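Side-chain contacts in plasma serine protease inhibitor (Homo sapiens, PDB 3DY0), which inhibits serine proteases in plasma and other body fluids in a heparin-dependent manner, helping to regulate proteolysis in haemostasis: residues A[18-23]-A[29-34]; A[212-217]-A[252-257]; A[217-222]-A[261-266]. All blocks are in the same frame, centred on the assembly; numbering follows the deposited sequence.

Overall arrangement
All three contacts belong to the single serpin fold. Contact 1, between neighbouring segments near the N-terminus, closes before the other two open; its centre lies about 20 Å from that of contact 2 and about 24 Å from that of contact 3. Contacts 2 and 3, with centres about 13 Å apart, interlock: their segments alternate along the chain and share Arg217. Strand 216-222 sends Cys216 and Val218 to Trp254 of helix 248-257, and Val219 and Val221 to the leucines of strand 259-277. Trp254, beside the heparin-contacting residues, thus packs on the strand used by contact 3. Contact 1 lies elsewhere, but packs on Tyr276 at the far part of strand 259-277.

Contact 1: residues A[18-23]-A[29-34]; sequences RALASA and IFFSPV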
loop_
_atom_site.group_PDB
_atom_site.type_symbol
_atom_site.label_atom_id
_atom_site.label_comp_id
_atom_site.label_asym_id
_atom_site.label_seq_id
_atom_site.Cartn_x
_atom_site.Cartn_y
_atom_site.Cartn_z
ATOM N N ARG A 18 6.688 10.000 1.993
ATOM C CA ARG A 18 7.881 10.814 2.185
ATOM C C ARG A 18 8.864 10.222 3.192
ATOM O O ARG A 18 10.075 10.320 3.001
ATOM C CB ARG A 18 7.490 12.243 2.579
ATOM C CG ARG A 18 7.017 13.086 1.394
ATOM C CD ARG A 18 6.700 14.524 1.814
ATOM N NE ARG A 18 5.430 14.619 2.524
ATOM C CZ ARG A 18 4.251 14.776 1.931
ATOM N NH1 ARG A 18 4.175 14.866 0.606
ATOM N NH2 ARG A 18 3.146 14.834 2.660
ATOM N N ALA A 19 8.353 9.604 4.254
ATOM C CA ALA A 19 9.225 8.986 5.250
ATOM C C ALA A 19 10.011 7.847 4.598
ATOM O O ALA A 19 11.218 7.700 4.818
ATOM C CB ALA A 19 8.398 8.454 6.417
ATOM N N LEU A 20 9.321 7.040 3.795
ATOM C CA LEU A 20 9.964 5.926 3.108
ATOM C C LEU A 20 10.990 6.427 2.094
ATOM O O LEU A 20 12.103 5.904 2.012
ATOM C CB LEU A 20 8.910 5.066 2.400
ATOM C CG LEU A 20 7.919 4.357 3.326
ATOM C CD1 LEU A 20 6.938 3.545 2.480
ATOM C CD2 LEU A 20 8.679 3.454 4.299
ATOM N N ALA A 21 10.617 7.450 1.330
ATOM C CA ALA A 21 11.506 8.016 0.321
ATOM C C ALA A 21 12.769 8.594 0.948
ATOM O O ALA A 21 13.873 8.424 0.424
ATOM C CB ALA A 21 10.775 9.100 -0.464
ATOM N N SER A 22 12.600 9.280 2.072
ATOM C CA SER A 22 13.728 9.884 2.765
ATOM C C SER A 22 14.641 8.836 3.379
ATOM O O SER A 22 15.853 9.041 3.473
ATOM C CB SER A 22 13.232 10.835 3.854
ATOM O OG SER A 22 12.645 11.991 3.283
ATOM N N ALA A 23 14.061 7.711 3.785
ATOM C CA ALA A 23 14.836 6.636 4.398
ATOM C C ALA A 23 15.670 5.859 3.382
ATOM O O ALA A 23 16.639 5.192 3.749
ATOM C CB ALA A 23 13.905 5.685 5.139
ATOM N N ILE A 29 10.273 2.745 -4.493
ATOM C CA ILE A 29 9.365 2.775 -3.357
ATOM C C ILE A 29 8.066 2.165 -3.845
ATOM O O ILE A 29 7.632 2.440 -4.961
ATOM C CB ILE A 29 9.037 4.212 -2.901
ATOM C CG1 ILE A 29 10.308 4.947 -2.490
ATOM C CG2 ILE A 29 8.048 4.171 -1.740
ATOM C CD1 ILE A 29 10.064 6.388 -2.123
ATOM N N PHE A 30 7.454 1.318 -3.029
ATOM C CA PHE A 30 6.176 0.730 -3.411
ATOM C C PHE A 30 5.457 0.150 -2.213
ATOM O O PHE A 30 6.001 -0.687 -1.493
ATOM C CB PHE A 30 6.335 -0.355 -4.483
ATOM C CG PHE A 30 5.034 -0.720 -5.145
ATOM C CD1 PHE A 30 4.418 0.170 -6.025
ATOM C CD2 PHE A 30 4.382 -1.909 -4.830
ATOM C CE1 PHE A 30 3.164 -0.124 -6.574
ATOM C CE2 PHE A 30 3.130 -2.210 -5.373
ATOM C CZ PHE A 30 2.521 -1.312 -6.245
ATOM N N PHE A 31 4.232 0.609 -1.989
ATOM C CA PHE A 31 3.447 0.101 -0.873
ATOM C C PHE A 31 1.966 0.279 -1.124
ATOM O O PHE A 31 1.570 0.948 -2.080
ATOM C CB PHE A 31 3.842 0.793 0.448
ATOM C CG PHE A 31 3.481 2.262 0.523
ATOM C CD1 PHE A 31 4.272 3.225 -0.100
ATOM C CD2 PHE A 31 2.377 2.682 1.266
ATOM C CE1 PHE A 31 3.978 4.586 0.018
ATOM C CE2 PHE A 31 2.067 4.049 1.396
ATOM C CZ PHE A 31 2.873 5.001 0.771
ATOM N N SER A 32 1.151 -0.350 -0.282
ATOM C CA SER A 32 -0.297 -0.225 -0.390
ATOM C C SER A 32 -0.817 0.609 0.767
ATOM O O SER A 32 -0.854 0.152 1.912
ATOM C CB SER A 32 -0.989 -1.589 -0.357
ATOM O OG SER A 32 -2.395 -1.399 -0.276
ATOM N N PRO A 33 -1.233 1.851 0.488
ATOM C CA PRO A 33 -1.749 2.711 1.552
ATOM C C PRO A 33 -2.942 2.079 2.274
ATOM O O PRO A 33 -3.028 2.117 3.504
ATOM C CB PRO A 33 -2.132 3.986 0.803
ATOM C CG PRO A 33 -1.100 4.041 -0.295
ATOM C CD PRO A 33 -1.081 2.601 -0.774
ATOM N N VAL A 34 -3.865 1.496 1.515
ATOM C CA VAL A 34 -5.044 0.894 2.127
ATOM C C VAL A 34 -4.703 -0.289 3.032
ATOM O O VAL A 34 -5.329 -0.474 4.075
ATOM C CB VAL A 34 -6.079 0.464 1.056
ATOM C CG1 VAL A 34 -5.539 -0.676 0.219
ATOM C CG2 VAL A 34 -7.392 0.089 1.730
#
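The ring of Phe31 is the flat group here, and Leu20 comes down on it obliquely. Leu20 CD1 stands 4.2 Å from the centroid of the Phe31 ring, off-centre and 29° from the ring normal, a CH-pi contact whose closest ring atom is Phe31 CD1. The Phe31 side chain also touches Leu16, Tyr17 and His313. Its CG sits between the backbone N and carbonyl carbon (chi1 68°), which stands the ring up toward the helix. A branched leucine suits the spot: one methyl meets the ring while Leu20 CB lies 4.3 Å from Ile29 CG2. Ile29 sends its longer branch to Ala21, where a side chain as small as a methyl is already tightly met; the exact closeness is uncertain, since Ile29 has two conformers. Phe30 points away from the helix, and its side chain packs on Ile272, Ala315 and Val317. The axes of 18-23 and strand 29-31 run roughly antiparallel, at 145°, joined by five residues that are neither helix nor strand. The strand pairs antiparallel with another chain, probably the C-terminal fragment left by reactive-centre cleavage, then leads into helix 33-45, where N-cap Ser32 OG accepts a hydrogen bond from Ser35 N.

Contact 2: residues A[212-217]-A[252-257]; sequences RNLSCR and RKWLKM. With SGN (2-deoxy-6-O-sulfo-2-(sulfoamino)-alpha-D-glucopyranose), chain C; NO3 (nitrate ion), chain D.
A cysteine sulfur set beside an indole is the unusual feature: Cys216 SG lies 5.0 Å from the centroid of the six-membered ring of Trp254, 57° off its normal. Its nearest ring atom is CZ2, and the same carbon receives Leu214 CD1 at 4.0 Å, the leucine side chain crossing the tryptophan at about a right angle. Sulfur and methyl approach from opposite sides of the indole plane, both obliquely. Cys216 SG stands between its own backbone N and carbonyl carbon (chi1 61°), the torsion that aims it at the ring. Ser215 and Cys216 lie opposite Asp211 in a G1 beta bulge. A large, flat tryptophan fits because it reaches from helix 248-257 to the sheet with carbon and still has an N-H to place: NE1 is hydrogen-bonded to Asp211 OD1, and Asp211 OD2 accepts a hydrogen bond from Leu214 N.

The outer rim is polar. Asn213, an N-glycosylation site of the natural protein, here faces the sulfate, its ND2 2.9 Å from O6S of the heparin glucosamine, while Lys253 CD comes within 3.3 Å of O4S. The lysine bends at its last two torsions; NZ makes a weak hydrogen bond to Thr250 O and a long, weak ion pair with Asp211 OD1. A nitrate, probably from the crystallisation liquor, takes a nearly straight hydrogen bond (167°) from Arg212 N to its O3. The chemistry is therefore divided: apolar carbon and sulfur seal the inside, while amide and ammonium groups outside, with Lys249 also in the pocket, would favour a sulfated, anionic sugar.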
loop_
_atom_site.group_PDB
_atom_site.type_symbol
_atom_site.label_atom_id
_atom_site.label_comp_id
_atom_site.label_asym_id
_atom_site.label_seq_id
_atom_site.Cartn_x
_atom_site.Cartn_y
_atom_site.Cartn_z
ATOM N N ARG A 212 1.867 22.868 -13.645
ATOM C CA ARG A 212 2.911 23.884 -13.600
ATOM C C ARG A 212 3.290 24.291 -12.181
ATOM O O ARG A 212 4.342 24.890 -11.964
ATOM C CB ARG A 212 2.476 25.118 -14.395
ATOM C CG ARG A 212 2.348 24.872 -15.890
ATOM C CD ARG A 212 1.792 26.092 -16.614
ATOM N NE ARG A 212 1.639 25.859 -18.049
ATOM C CZ ARG A 212 2.650 25.668 -18.893
ATOM N NH1 ARG A 212 3.901 25.682 -18.453
ATOM N NH2 ARG A 212 2.409 25.463 -20.182
ATOM N N ASN A 213 2.433 23.967 -11.218
ATOM C CA ASN A 213 2.699 24.301 -9.824
ATOM C C ASN A 213 3.780 23.388 -9.253
ATOM O O ASN A 213 4.753 23.853 -8.658
ATOM C CB ASN A 213 1.416 24.177 -8.999
ATOM C CG ASN A 213 1.654 24.383 -7.518
ATOM O OD1 ASN A 213 2.225 25.392 -7.102
ATOM N ND2 ASN A 213 1.211 23.426 -6.710
ATOM N N LEU A 214 3.611 22.082 -9.439
ATOM C CA LEU A 214 4.587 21.124 -8.940
ATOM C C LEU A 214 5.637 20.811 -9.997
ATOM O O LEU A 214 6.707 20.290 -9.685
ATOM C CB LEU A 214 3.889 19.837 -8.498
ATOM C CG LEU A 214 2.991 19.996 -7.269
ATOM C CD1 LEU A 214 2.398 18.648 -6.888
ATOM C CD2 LEU A 214 3.805 20.578 -6.114
ATOM N N SER A 215 5.318 21.147 -11.243
ATOM C CA SER A 215 6.202 20.930 -12.382
ATOM C C SER A 215 6.315 19.454 -12.740
ATOM O O SER A 215 7.364 18.827 -12.580
ATOM C CB SER A 215 7.592 21.515 -12.108
ATOM O OG SER A 215 8.275 21.752 -13.327
ATOM N N CYS A 216 5.216 18.911 -13.245
ATOM C CA CYS A 216 5.174 17.511 -13.642
ATOM C C CYS A 216 4.041 17.282 -14.625
ATOM O O CYS A 216 3.105 18.079 -14.711
ATOM C CB CYS A 216 4.974 16.613 -12.412
ATOM S SG CYS A 216 3.441 16.894 -11.475
ATOM N N ARG A 217 4.151 16.198 -15.382
ATOM C CA ARG A 217 3.119 15.816 -16.331
ATOM C C ARG A 217 2.420 14.628 -15.692
ATOM O O ARG A 217 3.067 13.746 -15.126
ATOM C CB ARG A 217 3.723 15.405 -17.674
ATOM C CG ARG A 217 4.284 16.567 -18.481
ATOM C CD ARG A 217 4.656 16.094 -19.875
ATOM N NE ARG A 217 5.093 17.179 -20.749
ATOM C CZ ARG A 217 6.332 17.657 -20.797
ATOM N NH1 ARG A 217 6.626 18.646 -21.633
ATOM N NH2 ARG A 217 7.276 17.146 -20.017
ATOM N N ARG A 252 -6.582 14.711 -5.702
ATOM C CA ARG A 252 -7.942 15.089 -6.087
ATOM C C ARG A 252 -7.889 16.088 -7.237
ATOM O O ARG A 252 -8.683 16.013 -8.173
ATOM C CB ARG A 252 -8.699 15.733 -4.920
ATOM C CG ARG A 252 -9.111 14.792 -3.806
ATOM C CD ARG A 252 -10.246 15.413 -2.981
ATOM N NE ARG A 252 -9.879 16.699 -2.388
ATOM C CZ ARG A 252 -9.150 16.838 -1.285
ATOM N NH1 ARG A 252 -8.709 15.769 -0.639
ATOM N NH2 ARG A 252 -8.860 18.051 -0.827
ATOM N N LYS A 253 -6.953 17.028 -7.158
ATOM C CA LYS A 253 -6.811 18.044 -8.194
ATOM C C LYS A 253 -6.485 17.409 -9.539
ATOM O O LYS A 253 -7.111 17.730 -10.554
ATOM C CB LYS A 253 -5.709 19.040 -7.826
ATOM C CG LYS A 253 -5.503 20.136 -8.868
ATOM C CD LYS A 253 -4.306 21.025 -8.547
ATOM C CE LYS A 253 -2.986 20.327 -8.845
ATOM N NZ LYS A 253 -2.807 19.077 -8.057
ATOM N N TRP A 254 -5.502 16.513 -9.545
ATOM C CA TRP A 254 -5.100 15.849 -10.778
ATOM C C TRP A 254 -6.265 15.110 -11.421
ATOM O O TRP A 254 -6.548 15.291 -12.607
ATOM C CB TRP A 254 -3.956 14.857 -10.521
ATOM C CG TRP A 254 -2.631 15.500 -10.195
ATOM C CD1 TRP A 254 -2.239 16.772 -10.495
ATOM C CD2 TRP A 254 -1.509 14.879 -9.549
ATOM N NE1 TRP A 254 -0.946 16.984 -10.079
ATOM C CE2 TRP A 254 -0.473 15.839 -9.498
ATOM C CE3 TRP A 254 -1.278 13.604 -9.015
ATOM C CZ2 TRP A 254 0.777 15.565 -8.927
ATOM C CZ3 TRP A 254 -0.033 13.332 -8.448
ATOM C CH2 TRP A 254 0.975 14.308 -8.412
ATOM N N LEU A 255 -6.939 14.283 -10.631
ATOM C CA LEU A 255 -8.057 13.496 -11.121
ATOM C C LEU A 255 -9.215 14.317 -11.680
ATOM O O LEU A 255 -9.844 13.913 -12.654
ATOM C CB LEU A 255 -8.568 12.572 -10.013
ATOM C CG LEU A 255 -7.643 11.423 -9.598
ATOM C CD1 LEU A 255 -8.169 10.766 -8.333
ATOM C CD2 LEU A 255 -7.548 10.411 -10.725
ATOM N N LYS A 256 -9.492 15.473 -11.087
ATOM C CA LYS A 256 -10.610 16.286 -11.563
ATOM C C LYS A 256 -10.244 17.265 -12.676
ATOM O O LYS A 256 -11.116 17.690 -13.441
ATOM C CB LYS A 256 -11.256 17.041 -10.391
ATOM C CG LYS A 256 -10.495 18.262 -9.889
ATOM C CD LYS A 256 -11.014 18.697 -8.520
ATOM C CE LYS A 256 -10.409 20.021 -8.076
ATOM N NZ LYS A 256 -11.021 21.181 -8.794
ATOM N N MET A 257 -8.964 17.613 -12.784
ATOM C CA MET A 257 -8.531 18.564 -13.807
ATOM C C MET A 257 -8.047 17.929 -15.111
ATOM O O MET A 257 -7.755 18.632 -16.086
ATOM C CB MET A 257 -7.455 19.490 -13.233
ATOM C CG MET A 257 -8.011 20.469 -12.203
ATOM S SD MET A 257 -6.812 21.681 -11.629
ATOM C CE MET A 257 -6.423 22.508 -13.133
HETATM C C1 SGN C . -2.966 26.732 -0.920
HETATM C C2 SGN C . -2.259 27.931 -1.611
HETATM C C3 SGN C . -3.097 28.395 -2.823
HETATM C C4 SGN C . -3.204 27.210 -3.814
HETATM C C5 SGN C . -3.911 26.028 -3.067
HETATM C C6 SGN C . -4.068 24.739 -3.888
HETATM N N2 SGN C . -2.086 29.005 -0.615
HETATM O O3 SGN C . -2.451 29.482 -3.459
HETATM O O4 SGN C . -3.678 27.818 -5.021
HETATM O O5 SGN C . -3.188 25.674 -1.856
HETATM O O6 SGN C . -2.785 24.266 -4.241
HETATM S S1 SGN C . -0.728 29.066 0.314
HETATM O O1S SGN C . -1.178 28.733 1.638
HETATM O O2S SGN C . -0.257 30.419 0.224
HETATM O O3S SGN C . 0.222 28.111 -0.176
HETATM S S2 SGN C . -2.390 22.832 -4.722
HETATM O O4S SGN C . -3.167 22.579 -5.901
HETATM O O5S SGN C . -2.750 21.968 -3.631
HETATM O O6S SGN C . -0.980 22.852 -4.973
HETATM N N NO3 D . -1.496 23.733 -13.123
HETATM O O1 NO3 D . -1.093 24.075 -12.025
HETATM O O2 NO3 D . -2.454 22.987 -13.216
HETATM O O3 NO3 D . -0.939 24.138 -14.130
#

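Contact 3: residues A[217-222]-A[261-266]; sequences RVVGVP and RQLELY
Leu263 points from strand 259-277 toward Val219, and its atoms can be followed outward. CB and then CG, placed anti to the carbonyl carbon (chi1 -56°), carry the chain across the gap, and CD1 makes the touch, meeting Val219 CG2 at 3.9 Å. The two side chains slide past each other in opposite directions, so they meet through single methyls. Val219 has two conformers, so the exact closeness of its methyl is uncertain. Two residues on, Leu265 adds a looser touch, CD2 to Val221 CG2 at 4.3 Å.

Compact beta-branched valines suit an inner strand, and the longer leucines span the gap between backbones whose closest CA atoms, in Val219 and Leu265, are 9.3 Å apart. No hydrogen bond joins the two segments; the strands meet through side chains alone. Leu263 and Leu265 both pack on Tyr206 of strand 194-211, and Phe231 of strand 228-234 touches both valines, extending the apolar layer.

Gln262, Glu264 and Tyr266 alternate with the buried leucines. Tyr266 OH donates to Glu264 OE1 at 2.7 Å, arriving from above the carboxylate plane, 43° out of it. Outside the two segments, Glu264 OE2 pairs as a salt bridge with a basic side chain of another chain, most probably the C-terminal fragment left by cleavage of the reactive centre loop, whose strand runs parallel beside 263-266. Such face packing between strands of different parts of one curled sheet, with strand 194-211 paired to both, is the junction of sheets B and C in the serpin fold.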
loop_
_atom_site.group_PDB
_atom_site.type_symbol
_atom_site.label_atom_id
_atom_site.label_comp_id
_atom_site.label_asym_id
_atom_site.label_seq_id
_atom_site.Cartn_x
_atom_site.Cartn_y
_atom_site.Cartn_z
ATOM N N ARG A 217 4.151 16.198 -15.382
ATOM C CA ARG A 217 3.119 15.816 -16.331
ATOM C C ARG A 217 2.420 14.628 -15.692
ATOM O O ARG A 217 3.067 13.746 -15.126
ATOM C CB ARG A 217 3.723 15.405 -17.674
ATOM C CG ARG A 217 4.284 16.567 -18.481
ATOM C CD ARG A 217 4.656 16.094 -19.875
ATOM N NE ARG A 217 5.093 17.179 -20.749
ATOM C CZ ARG A 217 6.332 17.657 -20.797
ATOM N NH1 ARG A 217 6.626 18.646 -21.633
ATOM N NH2 ARG A 217 7.276 17.146 -20.017
ATOM N N VAL A 218 1.099 14.616 -15.776
ATOM C CA VAL A 218 0.309 13.551 -15.182
ATOM C C VAL A 218 -0.502 12.871 -16.268
ATOM O O VAL A 218 -1.208 13.535 -17.027
ATOM C CB VAL A 218 -0.669 14.122 -14.120
ATOM C CG1 VAL A 218 -1.492 12.997 -13.505
ATOM C CG2 VAL A 218 0.111 14.873 -13.042
ATOM N N VAL A 219 -0.403 11.548 -16.358
ATOM C CA VAL A 219 -1.167 10.822 -17.361
ATOM C C VAL A 219 -1.950 9.688 -16.713
ATOM O O VAL A 219 -1.424 8.938 -15.889
ATOM C CB VAL A 219 -0.253 10.252 -18.477
ATOM C CG1 VAL A 219 0.620 9.135 -17.932
ATOM C CG2 VAL A 219 -1.105 9.760 -19.644
ATOM N N GLY A 220 -3.220 9.585 -17.079
ATOM C CA GLY A 220 -4.070 8.548 -16.536
ATOM C C GLY A 220 -4.187 7.457 -17.578
ATOM O O GLY A 220 -4.387 7.747 -18.759
ATOM N N VAL A 221 -4.036 6.209 -17.152
ATOM C CA VAL A 221 -4.147 5.064 -18.053
ATOM C C VAL A 221 -5.165 4.135 -17.403
ATOM O O VAL A 221 -4.887 3.499 -16.388
ATOM C CB VAL A 221 -2.799 4.332 -18.210
ATOM C CG1 VAL A 221 -2.918 3.244 -19.278
ATOM C CG2 VAL A 221 -1.709 5.323 -18.580
ATOM N N PRO A 222 -6.362 4.034 -17.993
ATOM C CA PRO A 222 -7.432 3.192 -17.457
ATOM C C PRO A 222 -7.315 1.670 -17.540
ATOM O O PRO A 222 -6.759 1.113 -18.485
ATOM C CB PRO A 222 -8.658 3.703 -18.203
ATOM C CG PRO A 222 -8.098 3.994 -19.556
ATOM C CD PRO A 222 -6.796 4.707 -19.234
ATOM N N ARG A 261 -6.209 14.226 -24.345
ATOM C CA ARG A 261 -5.197 14.650 -25.300
ATOM C C ARG A 261 -4.569 13.455 -26.006
ATOM O O ARG A 261 -4.437 12.380 -25.422
ATOM C CB ARG A 261 -4.101 15.436 -24.583
ATOM C CG ARG A 261 -2.971 15.868 -25.490
ATOM C CD ARG A 261 -1.978 16.744 -24.756
ATOM N NE ARG A 261 -2.619 17.920 -24.176
ATOM C CZ ARG A 261 -1.957 18.987 -23.738
ATOM N NH1 ARG A 261 -0.634 19.024 -23.815
ATOM N NH2 ARG A 261 -2.617 20.015 -23.222
ATOM N N GLN A 262 -4.183 13.649 -27.262
ATOM C CA GLN A 262 -3.551 12.588 -28.035
ATOM C C GLN A 262 -2.065 12.554 -27.685
ATOM O O GLN A 262 -1.368 13.568 -27.785
ATOM C CB GLN A 262 -3.720 12.852 -29.532
ATOM C CG GLN A 262 -3.359 11.668 -30.410
ATOM C CD GLN A 262 -4.439 10.598 -30.421
ATOM O OE1 GLN A 262 -4.227 9.495 -30.919
ATOM N NE2 GLN A 262 -5.604 10.925 -29.878
ATOM N N LEU A 263 -1.582 11.385 -27.271
ATOM C CA LEU A 263 -0.179 11.230 -26.909
ATOM C C LEU A 263 0.428 9.986 -27.529
ATOM O O LEU A 263 -0.259 8.985 -27.730
ATOM C CB LEU A 263 -0.018 11.071 -25.393
ATOM C CG LEU A 263 -0.565 12.101 -24.412
ATOM C CD1 LEU A 263 -0.419 11.561 -22.992
ATOM C CD2 LEU A 263 0.179 13.405 -24.565
ATOM N N GLU A 264 1.719 10.065 -27.831
ATOM C CA GLU A 264 2.469 8.916 -28.316
ATOM C C GLU A 264 3.181 8.598 -27.002
ATOM O O GLU A 264 4.232 9.166 -26.697
ATOM C CB GLU A 264 3.478 9.317 -29.395
ATOM C CG GLU A 264 4.229 8.134 -29.994
ATOM C CD GLU A 264 5.190 8.534 -31.102
ATOM O OE1 GLU A 264 5.876 7.640 -31.638
ATOM O OE2 GLU A 264 5.261 9.737 -31.438
ATOM N N LEU A 265 2.568 7.727 -26.206
ATOM C CA LEU A 265 3.087 7.370 -24.890
ATOM C C LEU A 265 4.100 6.239 -24.869
ATOM O O LEU A 265 3.868 5.180 -25.444
ATOM C CB LEU A 265 1.928 7.001 -23.958
ATOM C CG LEU A 265 2.302 6.588 -22.532
ATOM C CD1 LEU A 265 2.868 7.793 -21.785
ATOM C CD2 LEU A 265 1.074 6.043 -21.815
ATOM N N TYR A 266 5.212 6.482 -24.179
ATOM C CA TYR A 266 6.273 5.498 -24.018
ATOM C C TYR A 266 6.386 5.256 -22.517
ATOM O O TYR A 266 6.688 6.167 -21.754
ATOM C CB TYR A 266 7.581 6.037 -24.596
ATOM C CG TYR A 266 7.591 6.036 -26.111
ATOM C CD1 TYR A 266 8.075 4.938 -26.824
ATOM C CD2 TYR A 266 7.074 7.111 -26.830
ATOM C CE1 TYR A 266 8.041 4.911 -28.219
ATOM C CE2 TYR A 266 7.034 7.093 -28.222
ATOM C CZ TYR A 266 7.518 5.991 -28.910
ATOM O OH TYR A 266 7.473 5.969 -30.290
#